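Local coordinates for pentatricopeptide repeat-containing protein 10, chloroplastic (Zea mays, PDB 4M59), which binds two similar intergenic RNA sequences, in the chloroplast atpH 5'-UTR and psaJ 3'-UTR, and acts as a barrier to exonuclease decay of the transcripts, at residues A[131-136]-A[162-167]; A[147-152]-A[187-192]; A[338-343]-A[352-357]; A[303-308]-A[317-322]; A[9-14]-A[32-37]. The protein carries 4 engineered substitutions. All blocks are in the same frame, centred on the assembly; numbering follows the deposited sequence.

All five contacts join helices or the turns at their ends in an all-helical, superhelical repeat protein. Interactions 3 and 4 are a matched pair of buried, apolar contacts between antiparallel helices; they touch each other, with Tyr320 of the one against Met343 of the other. Interaction 5 is likewise buried and mainly apolar, but lies near the N-terminus, between short helices, with a glutamate at its rim. Interactions 1 and 2 also touch, Leu164 packing on Leu148 and Tyr151, yet each rests on an arginine just past a helix end: in the partly buried interaction 1 it pairs with a glutamate, while in the buried interaction 2 it bonds to an RNA phosphate.

Interaction 1: residues A[131-136]-A[162-167]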
# COMPACT_ATOMS: atom_id res chain seq x y z
N GLU A 131 -16.53 -3.28 42.35
CA GLU A 131 -16.15 -2.41 43.46
C GLU A 131 -17.01 -1.15 43.46
O GLU A 131 -17.50 -0.73 44.50
CB GLU A 131 -14.67 -2.03 43.36
CG GLU A 131 -13.91 -2.14 44.66
CD GLU A 131 -12.44 -1.82 44.50
OE1 GLU A 131 -11.64 -2.24 45.36
OE2 GLU A 131 -12.08 -1.15 43.51
N LEU A 132 -17.18 -0.56 42.29
CA LEU A 132 -17.96 0.66 42.14
C LEU A 132 -19.35 0.51 42.73
O LEU A 132 -19.90 1.45 43.31
CB LEU A 132 -18.05 1.05 40.66
CG LEU A 132 -19.24 1.93 40.26
CD1 LEU A 132 -18.96 2.60 38.92
CD2 LEU A 132 -20.51 1.11 40.19
N ARG A 133 -19.93 -0.68 42.58
CA ARG A 133 -21.27 -0.94 43.09
C ARG A 133 -21.22 -1.64 44.43
O ARG A 133 -22.24 -2.07 44.96
CB ARG A 133 -22.08 -1.75 42.08
CG ARG A 133 -21.75 -3.23 42.06
CD ARG A 133 -22.26 -3.89 40.79
NE ARG A 133 -23.51 -3.30 40.33
CZ ARG A 133 -24.31 -3.85 39.42
NH1 ARG A 133 -23.98 -5.00 38.86
NH2 ARG A 133 -25.43 -3.24 39.07
N ARG A 134 -20.02 -1.76 44.99
CA ARG A 134 -19.85 -2.33 46.30
C ARG A 134 -19.69 -1.18 47.24
O ARG A 134 -19.73 -1.33 48.44
CB ARG A 134 -18.60 -3.18 46.33
CG ARG A 134 -18.46 -4.04 47.53
CD ARG A 134 -17.58 -5.20 47.20
NE ARG A 134 -16.41 -4.78 46.45
CZ ARG A 134 -15.85 -5.50 45.49
NH1 ARG A 134 -16.37 -6.66 45.16
NH2 ARG A 134 -14.79 -5.04 44.86
N GLN A 135 -19.51 -0.02 46.65
CA GLN A 135 -19.39 1.21 47.40
C GLN A 135 -20.70 1.94 47.34
O GLN A 135 -20.76 3.12 47.64
CB GLN A 135 -18.32 2.09 46.80
CG GLN A 135 -16.95 1.52 46.96
CD GLN A 135 -15.90 2.51 46.59
OE1 GLN A 135 -14.74 2.36 46.94
NE2 GLN A 135 -16.30 3.54 45.88
N GLY A 136 -21.74 1.24 46.94
CA GLY A 136 -23.04 1.84 46.85
C GLY A 136 -23.13 2.99 45.88
O GLY A 136 -23.97 3.86 46.01
N VAL A 162 -27.97 -10.15 29.44
CA VAL A 162 -29.39 -10.24 29.75
C VAL A 162 -29.64 -9.92 31.22
O VAL A 162 -30.60 -9.23 31.56
CB VAL A 162 -29.95 -11.64 29.44
CG1 VAL A 162 -31.41 -11.73 29.85
CG2 VAL A 162 -29.78 -11.96 27.96
N ALA A 163 -28.77 -10.42 32.10
CA ALA A 163 -28.90 -10.16 33.52
C ALA A 163 -28.64 -8.72 33.88
O ALA A 163 -29.25 -8.20 34.80
CB ALA A 163 -27.98 -11.05 34.29
N LEU A 164 -27.74 -8.06 33.17
CA LEU A 164 -27.41 -6.69 33.49
C LEU A 164 -28.42 -5.77 32.88
O LEU A 164 -28.63 -4.67 33.36
CB LEU A 164 -26.03 -6.34 32.97
CG LEU A 164 -25.52 -4.96 33.33
CD1 LEU A 164 -25.28 -4.85 34.81
CD2 LEU A 164 -24.26 -4.67 32.59
N LEU A 165 -29.04 -6.22 31.80
CA LEU A 165 -30.11 -5.46 31.20
C LEU A 165 -31.22 -5.33 32.21
O LEU A 165 -31.77 -4.26 32.39
CB LEU A 165 -30.60 -6.15 29.94
CG LEU A 165 -29.78 -5.88 28.69
CD1 LEU A 165 -30.20 -6.82 27.61
CD2 LEU A 165 -29.99 -4.47 28.25
N ASP A 166 -31.54 -6.43 32.88
CA ASP A 166 -32.55 -6.42 33.92
C ASP A 166 -32.22 -5.44 35.03
O ASP A 166 -33.02 -4.57 35.34
CB ASP A 166 -32.74 -7.82 34.50
CG ASP A 166 -33.46 -8.74 33.55
OD1 ASP A 166 -33.98 -8.26 32.53
OD2 ASP A 166 -33.50 -9.95 33.82
N GLU A 167 -31.04 -5.59 35.62
CA GLU A 167 -30.61 -4.71 36.71
C GLU A 167 -30.77 -3.24 36.34
O GLU A 167 -31.44 -2.48 37.03
CB GLU A 167 -29.16 -4.99 37.09
CG GLU A 167 -28.83 -6.47 37.25
CD GLU A 167 -27.38 -6.70 37.61
OE1 GLU A 167 -26.70 -5.73 38.01
OE2 GLU A 167 -26.91 -7.85 37.49
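Leu164, on helix 158-170, is where segment 162-167 first meets Arg133, the residue that leaves helical geometry after helix 122-132. Its CD1 methyl lies 4.3 Å from Arg133 NH1, oblique to the guanidinium. A leucine suits this boundary because it packs on Tyr144, Leu148 and Tyr151 of helix 141-151 while one methyl borders the arginine. Nearly one turn on, Glu167 supplies the polar half. Its OE1 takes both terminal nitrogens of Arg133, NH1 at 2.9 Å and NH2 at 3.0 Å, so the guanidinium comes end-on and forks over a single oxygen. NH1 uses the syn lone pair of OE1, whereas NH2 meets that oxygen almost in line with its C-O bond. Sharing one acceptor bends both bonds, to 135° for NH1; OE1 is tilted out of the guanidinium plane, and the two flat groups are turned 24° apart. Arginine is long enough to span a gap whose nearest CA atoms, of Arg133 and Glu167, are 11.9 Å apart, and a bend at chi3 (-34°) helps to aim it. A leucine in place of Arg133 would probably leave the Glu167 carboxylate without its cationic mate. The link between predicted repeats 2 and 3 probably owes more to charge than to bond straightness.

Interaction 2: residues A[147-152]-A[187-192]. Engineered in segment 187-192: Ser188 (natural residue Cys).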
# COMPACT_ATOMS: atom_id res chain seq x y z
N VAL A 147 -19.87 -1.19 30.33
CA VAL A 147 -19.70 -2.53 30.82
C VAL A 147 -20.29 -3.54 29.88
O VAL A 147 -19.84 -4.66 29.79
CB VAL A 147 -20.32 -2.66 32.19
CG1 VAL A 147 -20.09 -4.02 32.75
CG2 VAL A 147 -19.74 -1.62 33.09
N LEU A 148 -21.32 -3.13 29.15
CA LEU A 148 -21.95 -3.98 28.18
C LEU A 148 -20.97 -4.20 27.07
O LEU A 148 -20.81 -5.30 26.57
CB LEU A 148 -23.19 -3.31 27.61
CG LEU A 148 -24.45 -3.33 28.47
CD1 LEU A 148 -25.53 -2.58 27.79
CD2 LEU A 148 -24.87 -4.74 28.68
N ASP A 149 -20.32 -3.13 26.69
CA ASP A 149 -19.34 -3.17 25.64
C ASP A 149 -18.20 -4.07 26.04
O ASP A 149 -17.55 -4.64 25.20
CB ASP A 149 -18.83 -1.76 25.38
CG ASP A 149 -18.16 -1.63 24.05
OD1 ASP A 149 -18.39 -2.48 23.18
OD2 ASP A 149 -17.41 -0.66 23.86
N VAL A 150 -17.96 -4.20 27.33
CA VAL A 150 -16.92 -5.08 27.82
C VAL A 150 -17.36 -6.53 27.75
O VAL A 150 -16.60 -7.40 27.39
CB VAL A 150 -16.51 -4.72 29.25
CG1 VAL A 150 -15.59 -5.74 29.81
CG2 VAL A 150 -15.84 -3.39 29.26
N TYR A 151 -18.62 -6.77 28.09
CA TYR A 151 -19.19 -8.11 28.02
C TYR A 151 -19.18 -8.59 26.58
O TYR A 151 -19.00 -9.78 26.31
CB TYR A 151 -20.62 -8.11 28.55
CG TYR A 151 -20.74 -8.21 30.05
CD1 TYR A 151 -19.87 -9.00 30.78
CD2 TYR A 151 -21.74 -7.53 30.73
CE1 TYR A 151 -19.98 -9.09 32.15
CE2 TYR A 151 -21.86 -7.62 32.10
CZ TYR A 151 -20.98 -8.40 32.81
OH TYR A 151 -21.09 -8.50 34.18
N GLY A 152 -19.38 -7.66 25.65
CA GLY A 152 -19.51 -7.99 24.25
C GLY A 152 -18.23 -8.29 23.52
O GLY A 152 -18.26 -8.73 22.39
N CYS A 187 -23.81 -9.52 20.09
CA CYS A 187 -24.38 -10.73 19.54
C CYS A 187 -23.77 -11.01 18.18
O CYS A 187 -23.75 -12.14 17.73
CB CYS A 187 -25.88 -10.60 19.41
SG CYS A 187 -26.74 -10.35 20.94
N SER A 188 -23.26 -9.96 17.55
CA SER A 188 -22.60 -10.09 16.26
C SER A 188 -21.21 -10.69 16.42
O SER A 188 -20.68 -11.30 15.49
CB SER A 188 -22.51 -8.73 15.57
OG SER A 188 -21.59 -8.77 14.49
N ARG A 189 -20.61 -10.52 17.59
CA ARG A 189 -19.28 -11.04 17.83
C ARG A 189 -19.24 -12.44 18.40
O ARG A 189 -18.22 -12.87 18.91
CB ARG A 189 -18.53 -10.11 18.77
CG ARG A 189 -18.43 -8.70 18.29
CD ARG A 189 -17.55 -7.87 19.19
NE ARG A 189 -17.51 -6.48 18.76
CZ ARG A 189 -18.20 -5.51 19.34
NH1 ARG A 189 -18.96 -5.78 20.38
NH2 ARG A 189 -18.11 -4.28 18.88
N ASP A 190 -20.35 -13.16 18.32
CA ASP A 190 -20.38 -14.52 18.83
C ASP A 190 -21.17 -15.43 17.92
O ASP A 190 -20.97 -16.64 17.94
CB ASP A 190 -20.96 -14.56 20.24
CG ASP A 190 -20.75 -15.90 20.91
OD1 ASP A 190 -21.57 -16.81 20.69
OD2 ASP A 190 -19.77 -16.04 21.66
N GLY A 191 -22.04 -14.85 17.11
CA GLY A 191 -22.87 -15.61 16.21
C GLY A 191 -24.25 -15.81 16.80
O GLY A 191 -24.94 -16.76 16.49
N LEU A 192 -24.64 -14.90 17.67
CA LEU A 192 -25.91 -14.97 18.33
C LEU A 192 -26.95 -14.31 17.53
O LEU A 192 -27.50 -13.34 17.94
CB LEU A 192 -25.83 -14.27 19.63
CG LEU A 192 -24.79 -14.81 20.57
CD1 LEU A 192 -24.71 -13.92 21.74
CD2 LEU A 192 -25.21 -16.14 21.00
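Arg189 lays its aliphatic chain beside the carbonyl of Gly152, and this van der Waals contact is the closest between the segments, with CD 3.4 Å from Gly152 O. CB and CG are looser neighbours of the same oxygen. The chain is extended from CG to NE (chi2 -173°, chi3 -177°), which carries the guanidinium on past it. NH1 comes within 3.6 Å of Gly152 O near the guanidinium plane, but no hydrogen bond forms. The missing CB of Gly152 lets the arginine chain lie close; a CB would point at it, about 3.6 Å from NH1.

The electrostatic part is looser. Asp149 OD1 lies 4.4 Å from Arg189 NH1, well out of the guanidinium plane, so opposite charges are near each other without an N-H aimed at the oxygen.

Backbone bonds shape the turn that carries the arginine: Cys187 O accepts from Leu192 N at 2.9 Å and from Gly191 N. At the positive phi of Gly191 (99°) a side chain would collide with the preceding carbonyl, which by itself favours glycine.

The firmer bonds are made outside the pair: Arg189 NH2 forms a salt bridge with an RNA phosphate, probably neutralising it, while Asp149 lies against a sugar and is tied to Arg153.

Interaction 3: residues A[338-343]-A[352-357]; sequences EMLGEM and RVTWNT
Leu340 buries the most surface here, about 50 Å², and spends it chiefly on Trp355. Its CD2 methyl comes to 3.4 Å from Trp355 CZ3, oblique to the indole, while CD1 lies 4.0 Å from CH2 of the same ring. The two side chains cross at about a right angle. The branched leucine end can thus set both methyls against the six-membered ring of the tryptophan, which also packs on Val374 and Met378 of helix 367-380.

The methyl of Thr354 faces the same helix. With CG2 anti to the backbone N, it meets Met343 CE tip to tip at 3.9 Å and is 4.3 Å from Leu340 CD1. OG1 is directed to another partner and probably bonds to Asn321. A threonine suits the place because one branch is greasy and the other can pair with a polar group.

Segments 338-343 and 352-357 run antiparallel, at 165° between their directions and with axes 12.3 Å apart, a gap that the large side chains bridge. The contact joins successive repeats of the PPR solenoid, predicted repeats 8 and 9. No hydrogen bond crosses between the segments, so their cohesion depends on methyl, thioether and ring packing, while the buried hydroxyl is probably satisfied from helix 317-328.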
# COMPACT_ATOMS: atom_id res chain seq x y z
N GLU A 338 -14.02 2.79 -23.67
CA GLU A 338 -15.43 2.70 -23.97
C GLU A 338 -16.14 3.77 -23.17
O GLU A 338 -16.97 4.49 -23.68
CB GLU A 338 -16.00 1.35 -23.54
CG GLU A 338 -15.50 0.15 -24.32
CD GLU A 338 -16.01 -1.18 -23.77
OE1 GLU A 338 -16.68 -1.18 -22.72
OE2 GLU A 338 -15.75 -2.22 -24.38
N MET A 339 -15.77 3.86 -21.91
CA MET A 339 -16.46 4.73 -20.99
C MET A 339 -16.22 6.18 -21.31
O MET A 339 -17.09 7.01 -21.12
CB MET A 339 -16.04 4.41 -19.57
CG MET A 339 -16.88 5.08 -18.54
SD MET A 339 -17.07 4.04 -17.10
CE MET A 339 -17.99 2.70 -17.80
N LEU A 340 -15.02 6.49 -21.81
CA LEU A 340 -14.68 7.85 -22.20
C LEU A 340 -15.51 8.28 -23.41
O LEU A 340 -15.86 9.45 -23.54
CB LEU A 340 -13.19 7.95 -22.52
CG LEU A 340 -12.70 9.30 -23.05
CD1 LEU A 340 -13.07 10.42 -22.09
CD2 LEU A 340 -11.20 9.28 -23.30
N GLY A 341 -15.82 7.32 -24.28
CA GLY A 341 -16.62 7.59 -25.45
C GLY A 341 -18.08 7.77 -25.10
O GLY A 341 -18.72 8.69 -25.58
N GLU A 342 -18.60 6.92 -24.26
CA GLU A 342 -19.96 7.05 -23.85
C GLU A 342 -20.15 8.36 -23.18
O GLU A 342 -21.18 8.95 -23.28
CB GLU A 342 -20.25 5.97 -22.86
CG GLU A 342 -21.61 6.04 -22.28
CD GLU A 342 -21.90 4.87 -21.37
OE1 GLU A 342 -21.32 3.79 -21.56
OE2 GLU A 342 -22.72 5.02 -20.45
N MET A 343 -19.13 8.80 -22.47
CA MET A 343 -19.19 10.10 -21.86
C MET A 343 -19.47 11.11 -22.91
O MET A 343 -20.54 11.65 -22.95
CB MET A 343 -17.89 10.49 -21.18
CG MET A 343 -17.55 9.69 -20.01
SD MET A 343 -15.96 10.01 -19.35
CE MET A 343 -16.14 11.70 -19.07
N ARG A 352 -10.13 18.19 -16.87
CA ARG A 352 -8.72 17.98 -16.60
C ARG A 352 -8.52 16.83 -15.61
O ARG A 352 -7.42 16.30 -15.47
CB ARG A 352 -8.08 19.25 -16.05
CG ARG A 352 -8.53 20.53 -16.74
CD ARG A 352 -9.44 21.35 -15.84
NE ARG A 352 -8.80 22.58 -15.39
CZ ARG A 352 -9.45 23.61 -14.85
NH1 ARG A 352 -10.77 23.55 -14.69
NH2 ARG A 352 -8.79 24.69 -14.47
N VAL A 353 -9.60 16.48 -14.93
CA VAL A 353 -9.57 15.44 -13.92
C VAL A 353 -9.82 14.12 -14.58
O VAL A 353 -9.26 13.12 -14.21
CB VAL A 353 -10.68 15.66 -12.92
CG1 VAL A 353 -10.56 14.69 -11.79
CG2 VAL A 353 -10.63 17.07 -12.40
N THR A 354 -10.69 14.15 -15.58
CA THR A 354 -11.00 12.98 -16.36
C THR A 354 -9.76 12.48 -17.05
O THR A 354 -9.43 11.33 -16.94
CB THR A 354 -12.05 13.31 -17.39
OG1 THR A 354 -13.26 13.67 -16.72
CG2 THR A 354 -12.32 12.12 -18.24
N TRP A 355 -9.06 13.37 -17.73
CA TRP A 355 -7.86 12.98 -18.44
C TRP A 355 -6.76 12.48 -17.53
O TRP A 355 -6.11 11.49 -17.81
CB TRP A 355 -7.33 14.14 -19.26
CG TRP A 355 -8.30 14.62 -20.24
CD1 TRP A 355 -8.82 15.85 -20.31
CD2 TRP A 355 -8.88 13.87 -21.29
NE1 TRP A 355 -9.69 15.93 -21.34
CE2 TRP A 355 -9.74 14.72 -21.97
CE3 TRP A 355 -8.75 12.56 -21.73
CZ2 TRP A 355 -10.47 14.31 -23.05
CZ3 TRP A 355 -9.47 12.16 -22.80
CH2 TRP A 355 -10.32 13.02 -23.46
N ASN A 356 -6.54 13.22 -16.44
CA ASN A 356 -5.49 12.88 -15.49
C ASN A 356 -5.76 11.54 -14.84
O ASN A 356 -4.84 10.78 -14.55
CB ASN A 356 -5.37 13.97 -14.42
CG ASN A 356 -3.94 14.20 -13.98
OD1 ASN A 356 -3.30 13.30 -13.43
ND2 ASN A 356 -3.43 15.40 -14.21
N THR A 357 -7.04 11.25 -14.62
CA THR A 357 -7.45 9.99 -14.08
C THR A 357 -7.09 8.94 -15.09
O THR A 357 -6.57 7.89 -14.75
CB THR A 357 -8.94 10.00 -13.80
OG1 THR A 357 -9.25 11.06 -12.89
CG2 THR A 357 -9.37 8.73 -13.18

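Interaction 4: residues A[303-308]-A[317-322]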
# COMPACT_ATOMS: atom_id res chain seq x y z
N ALA A 303 -21.89 -2.90 -12.55
CA ALA A 303 -23.25 -3.35 -12.72
C ALA A 303 -24.22 -2.32 -12.21
O ALA A 303 -25.20 -2.03 -12.87
CB ALA A 303 -23.44 -4.64 -12.01
N LEU A 304 -23.95 -1.73 -11.05
CA LEU A 304 -24.85 -0.71 -10.54
C LEU A 304 -24.85 0.43 -11.50
O LEU A 304 -25.86 1.08 -11.73
CB LEU A 304 -24.43 -0.18 -9.17
CG LEU A 304 -25.30 0.90 -8.51
CD1 LEU A 304 -25.13 0.85 -7.02
CD2 LEU A 304 -25.02 2.32 -8.98
N PHE A 305 -23.68 0.70 -12.05
CA PHE A 305 -23.54 1.87 -12.87
C PHE A 305 -24.41 1.71 -14.10
O PHE A 305 -24.98 2.67 -14.58
CB PHE A 305 -22.09 2.13 -13.23
CG PHE A 305 -21.86 3.49 -13.75
CD1 PHE A 305 -22.48 4.56 -13.17
CD2 PHE A 305 -21.04 3.71 -14.82
CE1 PHE A 305 -22.29 5.81 -13.65
CE2 PHE A 305 -20.86 4.96 -15.29
CZ PHE A 305 -21.48 6.00 -14.70
N ASP A 306 -24.54 0.47 -14.57
CA ASP A 306 -25.41 0.17 -15.70
C ASP A 306 -26.86 0.48 -15.34
O ASP A 306 -27.65 0.85 -16.20
CB ASP A 306 -25.28 -1.30 -16.09
CG ASP A 306 -24.29 -1.51 -17.22
OD1 ASP A 306 -23.76 -0.51 -17.75
OD2 ASP A 306 -24.06 -2.69 -17.59
N GLN A 307 -27.19 0.33 -14.06
CA GLN A 307 -28.56 0.54 -13.59
C GLN A 307 -28.88 2.01 -13.33
O GLN A 307 -29.93 2.50 -13.72
CB GLN A 307 -28.83 -0.30 -12.34
CG GLN A 307 -29.18 -1.75 -12.62
CD GLN A 307 -28.13 -2.45 -13.46
OE1 GLN A 307 -27.21 -1.83 -13.97
NE2 GLN A 307 -28.27 -3.76 -13.59
N MET A 308 -27.96 2.70 -12.65
CA MET A 308 -28.16 4.11 -12.35
C MET A 308 -28.62 4.87 -13.59
O MET A 308 -29.23 5.93 -13.50
CB MET A 308 -26.88 4.74 -11.80
CG MET A 308 -26.98 6.24 -11.59
SD MET A 308 -25.41 6.97 -11.09
CE MET A 308 -25.80 8.72 -11.20
N VAL A 317 -19.64 14.25 -14.82
CA VAL A 317 -18.22 14.00 -14.99
C VAL A 317 -17.58 13.53 -13.71
O VAL A 317 -16.66 12.74 -13.74
CB VAL A 317 -17.50 15.25 -15.43
CG1 VAL A 317 -16.21 14.87 -16.09
CG2 VAL A 317 -18.34 16.01 -16.39
N ASN A 318 -18.08 14.02 -12.59
CA ASN A 318 -17.54 13.64 -11.31
C ASN A 318 -17.84 12.21 -11.03
O ASN A 318 -17.03 11.49 -10.47
CB ASN A 318 -18.14 14.50 -10.22
CG ASN A 318 -18.14 15.95 -10.56
OD1 ASN A 318 -17.45 16.37 -11.48
ND2 ASN A 318 -18.90 16.73 -9.82
N THR A 319 -19.03 11.79 -11.41
CA THR A 319 -19.45 10.41 -11.26
C THR A 319 -18.63 9.50 -12.16
O THR A 319 -18.18 8.44 -11.74
CB THR A 319 -20.92 10.27 -11.60
OG1 THR A 319 -21.67 11.28 -10.94
CG2 THR A 319 -21.42 8.93 -11.17
N TYR A 320 -18.42 9.93 -13.39
CA TYR A 320 -17.65 9.15 -14.34
C TYR A 320 -16.20 9.03 -13.94
O TYR A 320 -15.64 7.95 -14.00
CB TYR A 320 -17.77 9.76 -15.73
CG TYR A 320 -18.88 9.19 -16.58
CD1 TYR A 320 -18.80 7.92 -17.09
CD2 TYR A 320 -19.98 9.95 -16.92
CE1 TYR A 320 -19.79 7.40 -17.87
CE2 TYR A 320 -20.98 9.43 -17.70
CZ TYR A 320 -20.88 8.16 -18.17
OH TYR A 320 -21.86 7.64 -18.96
N ASN A 321 -15.57 10.13 -13.53
CA ASN A 321 -14.18 10.09 -13.10
C ASN A 321 -14.00 9.14 -11.96
O ASN A 321 -13.00 8.47 -11.84
CB ASN A 321 -13.71 11.45 -12.62
CG ASN A 321 -13.87 12.51 -13.64
OD1 ASN A 321 -13.95 13.68 -13.32
ND2 ASN A 321 -13.90 12.11 -14.90
N LEU A 322 -15.01 9.11 -11.10
CA LEU A 322 -15.02 8.24 -9.96
C LEU A 322 -14.90 6.82 -10.44
O LEU A 322 -14.11 6.05 -9.94
CB LEU A 322 -16.32 8.46 -9.21
CG LEU A 322 -16.65 7.74 -7.92
CD1 LEU A 322 -17.37 8.70 -7.05
CD2 LEU A 322 -17.53 6.54 -8.15
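One face of the Tyr320 ring receives the edge of Phe305, a T-shaped pair with centroids 5.3 Å apart and planes at 84°. Phe305 CZ stands over that face, displaced toward its rim, and the closest carbons are Phe305 CE2 and Tyr320 CE1 at 3.7 Å. Tyr320 CE1 lies in the plane of the Phe305 ring, so the weakly positive ring hydrogens of the phenylalanine can point into the tyrosine pi cloud. Lys309 adds a cation-pi contact to Phe305, and Pro315 packs against both aromatic residues.

Thr319 touches the phenylalanine ring at CE1, its CG2 4.1 Å away and oblique to the plane. That methyl also comes 4.4 Å from Met308 CE, whose fully extended chain carries its terminal methyl across from helix 298-310. Meanwhile Thr319 OG1 hydrogen-bonds to Asn316 OD1, so the small threonine gives its methyl to the core and its hydroxyl to Asn316, just before the segment.

Phe305 reaches over with CG anti to the backbone N (chi1 -165°), bridging axes 12.5 Å apart. Segments 303-308 and 317-322 run antiparallel, and the contact joins predicted repeat 7 to predicted repeat 8. Such successive antiparallel packing is typical of alpha-solenoids such as PPR proteins, whose helices wind into a superhelix.

Interaction 5: residues A[9-14]-A[32-37]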
# COMPACT_ATOMS: atom_id res chain seq x y z
N GLN A 9 -1.34 31.91 40.17
CA GLN A 9 -1.17 32.24 38.77
C GLN A 9 0.30 32.33 38.39
O GLN A 9 0.68 32.13 37.24
CB GLN A 9 -1.89 33.55 38.44
CG GLN A 9 -3.40 33.47 38.52
CD GLN A 9 -4.07 34.75 38.06
OE1 GLN A 9 -5.24 35.01 38.38
NE2 GLN A 9 -3.35 35.57 37.31
N VAL A 10 1.14 32.65 39.38
CA VAL A 10 2.56 32.77 39.16
C VAL A 10 3.19 31.42 39.33
O VAL A 10 4.22 31.13 38.73
CB VAL A 10 3.17 33.69 40.20
CG1 VAL A 10 4.59 34.00 39.85
CG2 VAL A 10 2.34 34.95 40.31
N LEU A 11 2.60 30.58 40.14
CA LEU A 11 3.25 29.30 40.34
C LEU A 11 2.91 28.31 39.24
O LEU A 11 3.70 27.48 38.89
CB LEU A 11 2.87 28.72 41.69
CG LEU A 11 3.97 27.83 42.22
CD1 LEU A 11 5.17 28.67 42.51
CD2 LEU A 11 3.48 27.23 43.45
N VAL A 12 1.70 28.39 38.73
CA VAL A 12 1.33 27.52 37.64
C VAL A 12 2.31 27.65 36.50
O VAL A 12 2.80 26.66 35.97
CB VAL A 12 -0.05 27.86 37.14
CG1 VAL A 12 -0.29 27.20 35.82
CG2 VAL A 12 -1.09 27.43 38.14
N LEU A 13 2.62 28.89 36.13
CA LEU A 13 3.50 29.15 35.01
C LEU A 13 4.86 28.50 35.18
O LEU A 13 5.54 28.19 34.21
CB LEU A 13 3.69 30.64 34.82
CG LEU A 13 2.45 31.45 34.44
CD1 LEU A 13 2.82 32.92 34.22
CD2 LEU A 13 1.86 30.88 33.19
N ALA A 14 5.27 28.32 36.42
CA ALA A 14 6.56 27.73 36.70
C ALA A 14 6.50 26.31 36.24
O ALA A 14 7.25 25.90 35.36
CB ALA A 14 6.88 27.78 38.17
N ASP A 32 6.21 23.46 49.92
CA ASP A 32 5.33 23.94 50.98
C ASP A 32 4.36 24.96 50.46
O ASP A 32 3.32 25.19 51.05
CB ASP A 32 6.14 24.55 52.10
CG ASP A 32 7.27 23.66 52.54
OD1 ASP A 32 7.12 22.43 52.43
OD2 ASP A 32 8.30 24.20 52.98
N GLU A 33 4.72 25.60 49.36
CA GLU A 33 3.83 26.54 48.70
C GLU A 33 2.74 25.74 48.01
O GLU A 33 1.63 26.23 47.79
CB GLU A 33 4.59 27.39 47.68
CG GLU A 33 3.82 28.59 47.17
CD GLU A 33 4.71 29.60 46.47
OE1 GLU A 33 5.94 29.42 46.48
OE2 GLU A 33 4.17 30.58 45.90
N LEU A 34 3.07 24.50 47.67
CA LEU A 34 2.13 23.58 47.07
C LEU A 34 1.17 23.01 48.09
O LEU A 34 -0.03 22.93 47.86
CB LEU A 34 2.89 22.45 46.39
CG LEU A 34 3.69 22.84 45.16
CD1 LEU A 34 4.59 21.73 44.73
CD2 LEU A 34 2.73 23.20 44.08
N LEU A 35 1.68 22.60 49.23
CA LEU A 35 0.80 21.94 50.18
C LEU A 35 -0.32 22.83 50.71
O LEU A 35 -1.32 22.35 51.18
CB LEU A 35 1.60 21.35 51.33
CG LEU A 35 2.66 20.34 50.94
CD1 LEU A 35 3.54 20.14 52.09
CD2 LEU A 35 2.05 19.05 50.58
N ARG A 36 -0.11 24.14 50.64
CA ARG A 36 -1.10 25.09 51.12
C ARG A 36 -1.94 25.60 49.96
O ARG A 36 -2.91 26.32 50.15
CB ARG A 36 -0.42 26.26 51.83
CG ARG A 36 -0.18 26.03 53.31
CD ARG A 36 1.02 26.83 53.81
NE ARG A 36 0.89 28.25 53.48
CZ ARG A 36 1.86 28.99 52.96
NH1 ARG A 36 1.65 30.27 52.69
NH2 ARG A 36 3.04 28.44 52.69
N ALA A 37 -1.55 25.21 48.75
CA ALA A 37 -2.27 25.63 47.55
C ALA A 37 -3.39 24.65 47.22
O ALA A 37 -3.25 23.45 47.43
CB ALA A 37 -1.31 25.76 46.38
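Leu34 O, on a residue whose side chain meets Leu11 across the contact, accepts the N-H of Ala37 at 2.9 Å. This bond closes the turn that follows the short, loosely bonded helix 31-35, and it belongs to one segment alone; no hydrogen bond crosses to segment 9-14.

What crosses is apolar and centres on Leu11, which points toward segment 32-37 and touches Glu33 and Leu34. Its CD2 methyl lies 4.1 Å from Leu34 CD2, an ordinary contact between two leucine branches. The same methyl is 4.0 Å from Glu33 CG, so the aliphatic part of the glutamate serves as a hydrophobic wall. Leu11 and Glu33 approach each other head-on, and with CG anti to the backbone N (chi1 -167°) and an extended chain the glutamate reaches out to meet the leucine methyls. Its carboxylate follows, with OE2 4.0 Å from Leu11 CD1, but the polar business of that oxygen is a salt bridge to Arg30 NH2. Glutamate suits the rim because its methylenes can pack while its charge finds a partner beyond. With an alanine at Glu33, one flank of Leu11 is likely to be uncovered and Arg30 to lose this anionic mate.

Both leucines are buried. Leu34 also packs on Leu27 of helix 23-29, Leu42 of helix 39-47 and Trp61 of helix 52-65, while Val12, next to Leu11, lies against Leu42, Ala45 and Leu46. The contact thereby seats helix 8-16 against helix 31-35, with helix 39-47 packing against both.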